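Local coordinates for starch synthase I (Hordeum vulgare, PDB 4HLN), which belongs to the starch synthase family of glycosyltransferases, built from two Rossmann-like domains in the GT-B manner, and carries bound alpha-D-glucopyranose units, at residues 457-461 with 574-580; 540-546 with 567-572. All coordinates share one frame; numbering follows the deposited sequence.

Both contacts lie in the C-terminal Rossmann-like domain of this GT-B fold, and their centres are 13 Å apart. Contact 2 pairs strands 540-544 and 569-571, the last two strands of the six-stranded parallel sheet. Contact 1 packs helix 455-466 against the start of helix 576-592. Along the chain the order is 457-461, 540-546, 567-572, 574-580, so contact 2 falls between the two segments of contact 1. Strand 569-571 runs almost directly into helix 576-592, and M579 of that helix touches F571. The edge of the sheet and the helix layer are thus tied together, and W569 on this edge strand meets a bound alpha-D-glucopyranose.

Contact 1 (457-461 with 574-580); sequences LIKMA and LTVEKML
M579 has its CG anti to the backbone N (chi1 -174°) and then bends at chi3 (75°), which carries its CE methyl to L457, I458 and A461. V576 also has CG1 anti to N (chi1 173°). This turns CG1 to A461 and leaves CG2 against M460 CB and L457 CD1. This is helix-helix packing in the C-terminal Rossmann-like domain. Helix 455-466 crosses the first turn of helix 576-592, and the axes of the two short helical segments come within 9.9 Å. No hydrogen bond joins the two segments. L457 lies against L574, V576 and M579. The L457 and V576 side chains run past each other in opposite directions, with L457 CD1 3.6 Å from V576 CG2. L457 CG and CD2 rest on L574. R523 lies against both leucines. T575 is the N-cap of the second helix: its OG1 accepts from K578 N at 2.9 Å, a capping bond across the first turn. M460 touches V576 through CB, and its thioether end leads away. The A461 and V576 CA atoms, 5.7 Å apart, are the nearest CA pair between the two segments. A461 CB lies 3.5 Å from M579 CE and 3.6 Å from L580 CD2.

Contact 2 (540-546 with 567-572); sequences VPVVHGT and TGWAFS. With GLC (alpha-D-glucopyranose), chain B.
V540 touches G568 and W569 where strand 540-544 lies beside edge strand 569-571, a parallel pair in the sheet of the C-terminal Rossmann-like domain. Its CG1 reaches the indole of W569 obliquely, 3.8 Å from CZ3. W597 and L600 of helix 594-606 pack on both residues. P541 O accepts from W569 N at 3.0 Å and starts the backbone ladder. V542 sits on the same face as W569 and F571. Its CG2 meets W569 CB, and its CG1 approaches F571 CE1 at 3.9 Å. V543 uses both backbone polar groups: its N donates to W569 O and its O accepts from F571 N. Its side chain lies with A570 on the other face of the sheet. H544 CA lies over one face of the F571 ring, 4.1 Å from its centroid, a CH-pi contact. F571 CG stands between its own N and carbonyl carbon (chi1 67°), which brings the ring back over the neighbouring strand. F571 O lies in plane at the H544 ring edge, 3.4 Å from H544 CD2; H544 ND1 is hydrogen-bonded to S522 O. G545 N closes the ladder, donating to F571 O at 2.8 Å from above the carbonyl plane. T546 O touches A570 CB, and T546 OG1 is hydrogen-bonded to D551 OD2. At the glycan pocket, W569 NE1 makes a weak hydrogen bond to alpha-D-glucopyranose O6, 2.8 Å away in the indole plane.

Contact 1 (457-461 with 574-580)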
ATOM      1  N   LEU A 457      -2.547  -6.947 -20.271  1.00 65.13           N
ATOM      2  CA  LEU A 457      -2.957  -8.343 -20.129  1.00 65.99           C
ATOM      3  C   LEU A 457      -4.381  -8.539 -20.626  1.00 73.92           C
ATOM      4  O   LEU A 457      -4.672  -9.455 -21.390  1.00 76.51           O
ATOM      5  CB  LEU A 457      -2.911  -8.775 -18.668  1.00 67.23           C
ATOM      6  CG  LEU A 457      -1.630  -9.400 -18.115  1.00 79.45           C
ATOM      7  CD1 LEU A 457      -1.311 -10.706 -18.830  1.00 77.65           C
ATOM      8  CD2 LEU A 457      -0.457  -8.421 -18.181  1.00 80.07           C
ATOM      9  N   ILE A 458      -5.276  -7.680 -20.160  1.00 75.04           N
ATOM     10  CA  ILE A 458      -6.673  -7.758 -20.541  1.00 64.80           C
ATOM     11  C   ILE A 458      -6.820  -7.605 -22.049  1.00 65.96           C
ATOM     12  O   ILE A 458      -7.560  -8.350 -22.682  1.00 70.51           O
ATOM     13  CB  ILE A 458      -7.491  -6.699 -19.798  1.00 69.52           C
ATOM     14  CG1 ILE A 458      -7.682  -7.126 -18.333  1.00 62.42           C
ATOM     15  CG2 ILE A 458      -8.822  -6.451 -20.505  1.00 69.34           C
ATOM     16  CD1 ILE A 458      -8.364  -6.072 -17.452  1.00 61.37           C
ATOM     17  N   LYS A 459      -6.086  -6.654 -22.619  1.00 71.08           N
ATOM     18  CA  LYS A 459      -6.050  -6.443 -24.066  1.00 72.63           C
ATOM     19  C   LYS A 459      -5.727  -7.737 -24.834  1.00 72.58           C
ATOM     20  O   LYS A 459      -6.250  -7.973 -25.924  1.00 73.95           O
ATOM     21  CB  LYS A 459      -5.025  -5.352 -24.393  1.00 79.81           C
ATOM     22  CG  LYS A 459      -5.052  -4.824 -25.819  1.00 84.82           C
ATOM     23  CD  LYS A 459      -4.194  -3.562 -25.926  1.00 89.82           C
ATOM     24  CE  LYS A 459      -4.415  -2.825 -27.244  1.00 91.10           C
ATOM     25  NZ  LYS A 459      -3.935  -1.405 -27.182  1.00 82.88           N
ATOM     26  N   MET A 460      -4.877  -8.577 -24.255  1.00 76.03           N
ATOM     27  CA  MET A 460      -4.417  -9.789 -24.931  1.00 73.55           C
ATOM     28  C   MET A 460      -5.333 -10.980 -24.676  1.00 75.66           C
ATOM     29  O   MET A 460      -5.473 -11.856 -25.530  1.00 87.47           O
ATOM     30  CB  MET A 460      -2.984 -10.151 -24.509  1.00 67.51           C
ATOM     31  CG  MET A 460      -1.967  -9.006 -24.564  1.00 76.42           C
ATOM     32  SD  MET A 460      -1.768  -8.191 -26.170  1.00175.08           S
ATOM     33  CE  MET A 460      -0.651  -6.847 -25.753  1.00133.29           C
ATOM     34  N   ALA A 461      -5.956 -11.018 -23.504  1.00 65.05           N
ATOM     35  CA  ALA A 461      -6.789 -12.163 -23.143  1.00 66.46           C
ATOM     36  C   ALA A 461      -8.215 -12.050 -23.671  1.00 71.18           C
ATOM     37  O   ALA A 461      -8.901 -13.057 -23.834  1.00 74.91           O
ATOM     38  CB  ALA A 461      -6.798 -12.365 -21.649  1.00 64.81           C
ATOM     39  N   LEU A 574       2.006 -13.349 -13.568  1.00 78.91           N
ATOM     40  CA  LEU A 574       1.141 -12.474 -14.337  1.00 70.09           C
ATOM     41  C   LEU A 574       1.245 -12.749 -15.835  1.00 65.79           C
ATOM     42  O   LEU A 574       2.004 -12.094 -16.543  1.00 63.35           O
ATOM     43  CB  LEU A 574       1.474 -11.011 -14.027  1.00 64.96           C
ATOM     44  CG  LEU A 574       0.521  -9.953 -14.581  1.00 64.43           C
ATOM     45  CD1 LEU A 574      -0.936 -10.307 -14.305  1.00 61.19           C
ATOM     46  CD2 LEU A 574       0.866  -8.598 -14.007  1.00 69.68           C
ATOM     47  N   THR A 575       0.468 -13.712 -16.318  1.00 69.51           N
ATOM     48  CA  THR A 575       0.486 -14.060 -17.739  1.00 66.30           C
ATOM     49  C   THR A 575      -0.912 -14.294 -18.285  1.00 67.12           C
ATOM     50  O   THR A 575      -1.786 -14.823 -17.598  1.00 70.02           O
ATOM     51  CB  THR A 575       1.280 -15.348 -17.980  1.00 68.97           C
ATOM     52  OG1 THR A 575       0.483 -16.480 -17.590  1.00 67.95           O
ATOM     53  CG2 THR A 575       2.577 -15.326 -17.172  1.00 68.50           C
ATOM     54  N   VAL A 576      -1.107 -13.930 -19.542  1.00 68.71           N
ATOM     55  CA  VAL A 576      -2.380 -14.167 -20.209  1.00 63.78           C
ATOM     56  C   VAL A 576      -2.895 -15.597 -20.018  1.00 65.04           C
ATOM     57  O   VAL A 576      -4.100 -15.826 -19.958  1.00 71.08           O
ATOM     58  CB  VAL A 576      -2.263 -13.871 -21.704  1.00 63.66           C
ATOM     59  CG1 VAL A 576      -3.526 -14.289 -22.427  1.00 68.81           C
ATOM     60  CG2 VAL A 576      -1.962 -12.398 -21.923  1.00 54.49           C
ATOM     61  N   GLU A 577      -1.986 -16.558 -19.926  1.00 64.49           N
ATOM     62  CA  GLU A 577      -2.373 -17.959 -19.789  1.00 75.97           C
ATOM     63  C   GLU A 577      -2.883 -18.210 -18.377  1.00 72.14           C
ATOM     64  O   GLU A 577      -3.988 -18.741 -18.173  1.00 67.66           O
ATOM     65  CB  GLU A 577      -1.187 -18.888 -20.081  1.00 87.67           C
ATOM     66  CG  GLU A 577      -0.516 -18.677 -21.440  1.00103.95           C
ATOM     67  CD  GLU A 577       0.005 -17.251 -21.646  1.00111.02           C
ATOM     68  OE1 GLU A 577       1.095 -16.908 -21.119  1.00 95.61           O
ATOM     69  OE2 GLU A 577      -0.684 -16.473 -22.342  1.00117.73           O
ATOM     70  N   LYS A 578      -2.068 -17.823 -17.402  1.00 63.16           N
ATOM     71  CA  LYS A 578      -2.418 -18.046 -16.010  1.00 61.51           C
ATOM     72  C   LYS A 578      -3.688 -17.283 -15.642  1.00 65.24           C
ATOM     73  O   LYS A 578      -4.511 -17.758 -14.848  1.00 59.01           O
ATOM     74  CB  LYS A 578      -1.265 -17.666 -15.091  1.00 52.57           C
ATOM     75  CG  LYS A 578      -0.770 -18.819 -14.233  1.00 69.02           C
ATOM     76  CD  LYS A 578      -1.913 -19.534 -13.487  1.00 80.60           C
ATOM     77  CE  LYS A 578      -1.367 -20.618 -12.542  1.00 85.39           C
ATOM     78  NZ  LYS A 578      -0.037 -21.166 -13.001  1.00 81.17           N
ATOM     79  N   MET A 579      -3.852 -16.104 -16.230  1.00 63.08           N
ATOM     80  CA  MET A 579      -5.039 -15.313 -15.961  1.00 69.81           C
ATOM     81  C   MET A 579      -6.280 -16.037 -16.478  1.00 73.30           C
ATOM     82  O   MET A 579      -7.237 -16.267 -15.732  1.00 70.58           O
ATOM     83  CB  MET A 579      -4.922 -13.912 -16.572  1.00 69.24           C
ATOM     84  CG  MET A 579      -6.085 -12.987 -16.207  1.00 68.36           C
ATOM     85  SD  MET A 579      -5.856 -11.244 -16.639  1.00 79.47           S
ATOM     86  CE  MET A 579      -6.089 -11.249 -18.411  1.00 73.52           C
ATOM     87  N   LEU A 580      -6.254 -16.406 -17.754  1.00 71.97           N
ATOM     88  CA  LEU A 580      -7.388 -17.085 -18.362  1.00 63.26           C
ATOM     89  C   LEU A 580      -7.677 -18.373 -17.633  1.00 63.41           C
ATOM     90  O   LEU A 580      -8.843 -18.738 -17.433  1.00 63.94           O
ATOM     91  CB  LEU A 580      -7.132 -17.357 -19.834  1.00 51.67           C
ATOM     92  CG  LEU A 580      -7.078 -16.059 -20.627  1.00 63.27           C
ATOM     93  CD1 LEU A 580      -6.422 -16.285 -21.981  1.00 65.85           C
ATOM     94  CD2 LEU A 580      -8.474 -15.445 -20.770  1.00 60.71           C
TER

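Contact 2 (540-546 with 567-572)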
ATOM      1  N   VAL A 540     -16.643 -11.931  -6.228  1.00 51.11           N
ATOM      2  CA  VAL A 540     -15.456 -12.748  -6.067  1.00 49.25           C
ATOM      3  C   VAL A 540     -14.308 -12.183  -6.876  1.00 49.88           C
ATOM      4  O   VAL A 540     -14.414 -11.991  -8.084  1.00 55.09           O
ATOM      5  CB  VAL A 540     -15.710 -14.213  -6.443  1.00 51.13           C
ATOM      6  CG1 VAL A 540     -14.415 -14.985  -6.409  1.00 62.60           C
ATOM      7  CG2 VAL A 540     -16.696 -14.834  -5.484  1.00 45.69           C
ATOM      8  N   PRO A 541     -13.206 -11.888  -6.195  1.00 42.42           N
ATOM      9  CA  PRO A 541     -12.068 -11.281  -6.869  1.00 39.35           C
ATOM     10  C   PRO A 541     -11.151 -12.314  -7.499  1.00 48.68           C
ATOM     11  O   PRO A 541     -10.938 -13.393  -6.942  1.00 51.76           O
ATOM     12  CB  PRO A 541     -11.351 -10.555  -5.727  1.00 43.56           C
ATOM     13  CG  PRO A 541     -11.660 -11.358  -4.514  1.00 39.00           C
ATOM     14  CD  PRO A 541     -13.073 -11.848  -4.728  1.00 47.17           C
ATOM     15  N   VAL A 542     -10.632 -11.971  -8.672  1.00 48.03           N
ATOM     16  CA  VAL A 542      -9.544 -12.703  -9.302  1.00 48.80           C
ATOM     17  C   VAL A 542      -8.374 -11.735  -9.500  1.00 57.07           C
ATOM     18  O   VAL A 542      -8.464 -10.760 -10.246  1.00 61.93           O
ATOM     19  CB  VAL A 542      -9.970 -13.290 -10.655  1.00 52.32           C
ATOM     20  CG1 VAL A 542      -8.748 -13.717 -11.471  1.00 48.22           C
ATOM     21  CG2 VAL A 542     -10.940 -14.439 -10.448  1.00 47.79           C
ATOM     22  N   VAL A 543      -7.269 -12.013  -8.829  1.00 57.83           N
ATOM     23  CA  VAL A 543      -6.208 -11.037  -8.703  1.00 56.92           C
ATOM     24  C   VAL A 543      -4.817 -11.647  -8.905  1.00 56.41           C
ATOM     25  O   VAL A 543      -4.589 -12.820  -8.597  1.00 58.86           O
ATOM     26  CB  VAL A 543      -6.301 -10.365  -7.321  1.00 62.59           C
ATOM     27  CG1 VAL A 543      -6.255 -11.418  -6.226  1.00 59.57           C
ATOM     28  CG2 VAL A 543      -5.200  -9.340  -7.140  1.00 72.96           C
ATOM     29  N   HIS A 544      -3.893 -10.854  -9.445  1.00 52.51           N
ATOM     30  CA  HIS A 544      -2.497 -11.277  -9.538  1.00 55.93           C
ATOM     31  C   HIS A 544      -1.847 -11.363  -8.167  1.00 58.48           C
ATOM     32  O   HIS A 544      -1.884 -10.395  -7.398  1.00 56.45           O
ATOM     33  CB  HIS A 544      -1.673 -10.314 -10.385  1.00 49.01           C
ATOM     34  CG  HIS A 544      -0.199 -10.566 -10.290  1.00 56.70           C
ATOM     35  ND1 HIS A 544       0.745  -9.580 -10.485  1.00 63.47           N
ATOM     36  CD2 HIS A 544       0.492 -11.696 -10.015  1.00 56.24           C
ATOM     37  CE1 HIS A 544       1.954 -10.093 -10.341  1.00 57.00           C
ATOM     38  NE2 HIS A 544       1.828 -11.377 -10.050  1.00 61.95           N
ATOM     39  N   GLY A 545      -1.241 -12.512  -7.872  1.00 56.26           N
ATOM     40  CA  GLY A 545      -0.500 -12.686  -6.635  1.00 58.02           C
ATOM     41  C   GLY A 545      -0.514 -14.083  -6.048  1.00 64.35           C
ATOM     42  O   GLY A 545      -1.027 -15.033  -6.638  1.00 74.67           O
ATOM     43  N   THR A 546       0.076 -14.207  -4.869  1.00 69.00           N
ATOM     44  CA  THR A 546       0.030 -15.457  -4.120  1.00 75.45           C
ATOM     45  C   THR A 546      -1.240 -15.498  -3.247  1.00 81.87           C
ATOM     46  O   THR A 546      -1.779 -14.455  -2.854  1.00 85.81           O
ATOM     47  CB  THR A 546       1.333 -15.670  -3.303  1.00 61.50           C
ATOM     48  OG1 THR A 546       1.609 -14.516  -2.491  1.00 63.01           O
ATOM     49  CG2 THR A 546       2.504 -15.884  -4.250  1.00 56.75           C
ATOM     50  N   THR A 567     -11.460 -17.138  -0.645  1.00 79.84           N
ATOM     51  CA  THR A 567     -12.310 -15.977  -0.883  1.00 76.20           C
ATOM     52  C   THR A 567     -12.355 -15.563  -2.342  1.00 69.88           C
ATOM     53  O   THR A 567     -13.162 -14.722  -2.724  1.00 78.80           O
ATOM     54  CB  THR A 567     -11.840 -14.761  -0.067  1.00 70.77           C
ATOM     55  OG1 THR A 567     -10.413 -14.657  -0.144  1.00 68.64           O
ATOM     56  CG2 THR A 567     -12.258 -14.898   1.382  1.00 58.27           C
ATOM     57  N   GLY A 568     -11.478 -16.144  -3.149  1.00 55.20           N
ATOM     58  CA  GLY A 568     -11.435 -15.854  -4.568  1.00 49.64           C
ATOM     59  C   GLY A 568     -10.279 -16.596  -5.203  1.00 51.05           C
ATOM     60  O   GLY A 568      -9.850 -17.619  -4.692  1.00 63.73           O
ATOM     61  N   TRP A 569      -9.761 -16.091  -6.313  1.00 53.45           N
ATOM     62  CA  TRP A 569      -8.578 -16.700  -6.905  1.00 58.30           C
ATOM     63  C   TRP A 569      -7.442 -15.715  -7.091  1.00 62.73           C
ATOM     64  O   TRP A 569      -7.600 -14.691  -7.747  1.00 81.61           O
ATOM     65  CB  TRP A 569      -8.911 -17.341  -8.246  1.00 58.83           C
ATOM     66  CG  TRP A 569      -9.659 -18.607  -8.106  1.00 71.81           C
ATOM     67  CD1 TRP A 569      -9.140 -19.863  -8.068  1.00 70.74           C
ATOM     68  CD2 TRP A 569     -11.076 -18.753  -7.982  1.00 78.59           C
ATOM     69  NE1 TRP A 569     -10.146 -20.788  -7.929  1.00 76.66           N
ATOM     70  CE2 TRP A 569     -11.346 -20.130  -7.871  1.00 80.51           C
ATOM     71  CE3 TRP A 569     -12.142 -17.853  -7.954  1.00 76.61           C
ATOM     72  CZ2 TRP A 569     -12.638 -20.628  -7.730  1.00 79.65           C
ATOM     73  CZ3 TRP A 569     -13.423 -18.349  -7.809  1.00 76.45           C
ATOM     74  CH2 TRP A 569     -13.661 -19.722  -7.701  1.00 76.20           C
ATOM     75  N   ALA A 570      -6.293 -16.034  -6.514  1.00 54.22           N
ATOM     76  CA  ALA A 570      -5.070 -15.302  -6.807  1.00 62.55           C
ATOM     77  C   ALA A 570      -4.214 -16.168  -7.720  1.00 65.58           C
ATOM     78  O   ALA A 570      -4.017 -17.353  -7.451  1.00 66.36           O
ATOM     79  CB  ALA A 570      -4.315 -14.965  -5.523  1.00 62.01           C
ATOM     80  N   PHE A 571      -3.716 -15.580  -8.800  1.00 64.84           N
ATOM     81  CA  PHE A 571      -2.930 -16.327  -9.771  1.00 62.79           C
ATOM     82  C   PHE A 571      -1.552 -15.720  -9.968  1.00 62.05           C
ATOM     83  O   PHE A 571      -1.376 -14.508  -9.892  1.00 61.02           O
ATOM     84  CB  PHE A 571      -3.656 -16.380 -11.116  1.00 56.97           C
ATOM     85  CG  PHE A 571      -3.770 -15.039 -11.799  1.00 58.55           C
ATOM     86  CD1 PHE A 571      -4.840 -14.192 -11.524  1.00 54.62           C
ATOM     87  CD2 PHE A 571      -2.811 -14.625 -12.713  1.00 57.78           C
ATOM     88  CE1 PHE A 571      -4.954 -12.963 -12.155  1.00 46.95           C
ATOM     89  CE2 PHE A 571      -2.921 -13.389 -13.348  1.00 59.42           C
ATOM     90  CZ  PHE A 571      -3.992 -12.559 -13.069  1.00 45.41           C
ATOM     91  N   SER A 572      -0.581 -16.582 -10.236  1.00 73.86           N
ATOM     92  CA  SER A 572       0.776 -16.153 -10.542  1.00 71.38           C
ATOM     93  C   SER A 572       1.393 -17.214 -11.434  1.00 70.19           C
ATOM     94  O   SER A 572       1.139 -18.404 -11.252  1.00 71.80           O
ATOM     95  CB  SER A 572       1.601 -15.984  -9.262  1.00 68.86           C
ATOM     96  OG  SER A 572       2.852 -15.380  -9.537  1.00 68.54           O
TER
HETATM   97  C1  GLC B   1      -6.239 -25.251  -5.210  1.00132.37           C
HETATM   98  C2  GLC B   1      -6.783 -26.602  -4.791  1.00134.63           C
HETATM   99  C3  GLC B   1      -7.826 -27.126  -5.789  1.00142.89           C
HETATM  100  C4  GLC B   1      -8.819 -26.100  -6.372  1.00140.69           C
HETATM  101  C5  GLC B   1      -8.040 -24.815  -6.670  1.00138.57           C
HETATM  102  C6  GLC B   1      -8.919 -23.631  -7.034  1.00140.25           C
HETATM  103  O2  GLC B   1      -5.693 -27.498  -4.699  1.00127.57           O
HETATM  104  O3  GLC B   1      -8.550 -28.153  -5.153  1.00149.87           O
HETATM  105  O4  GLC B   1      -9.420 -26.747  -7.506  1.00140.93           O
HETATM  106  O5  GLC B   1      -7.327 -24.418  -5.517  1.00137.33           O
HETATM  107  O6  GLC B   1      -8.396 -23.016  -8.184  1.00144.25           O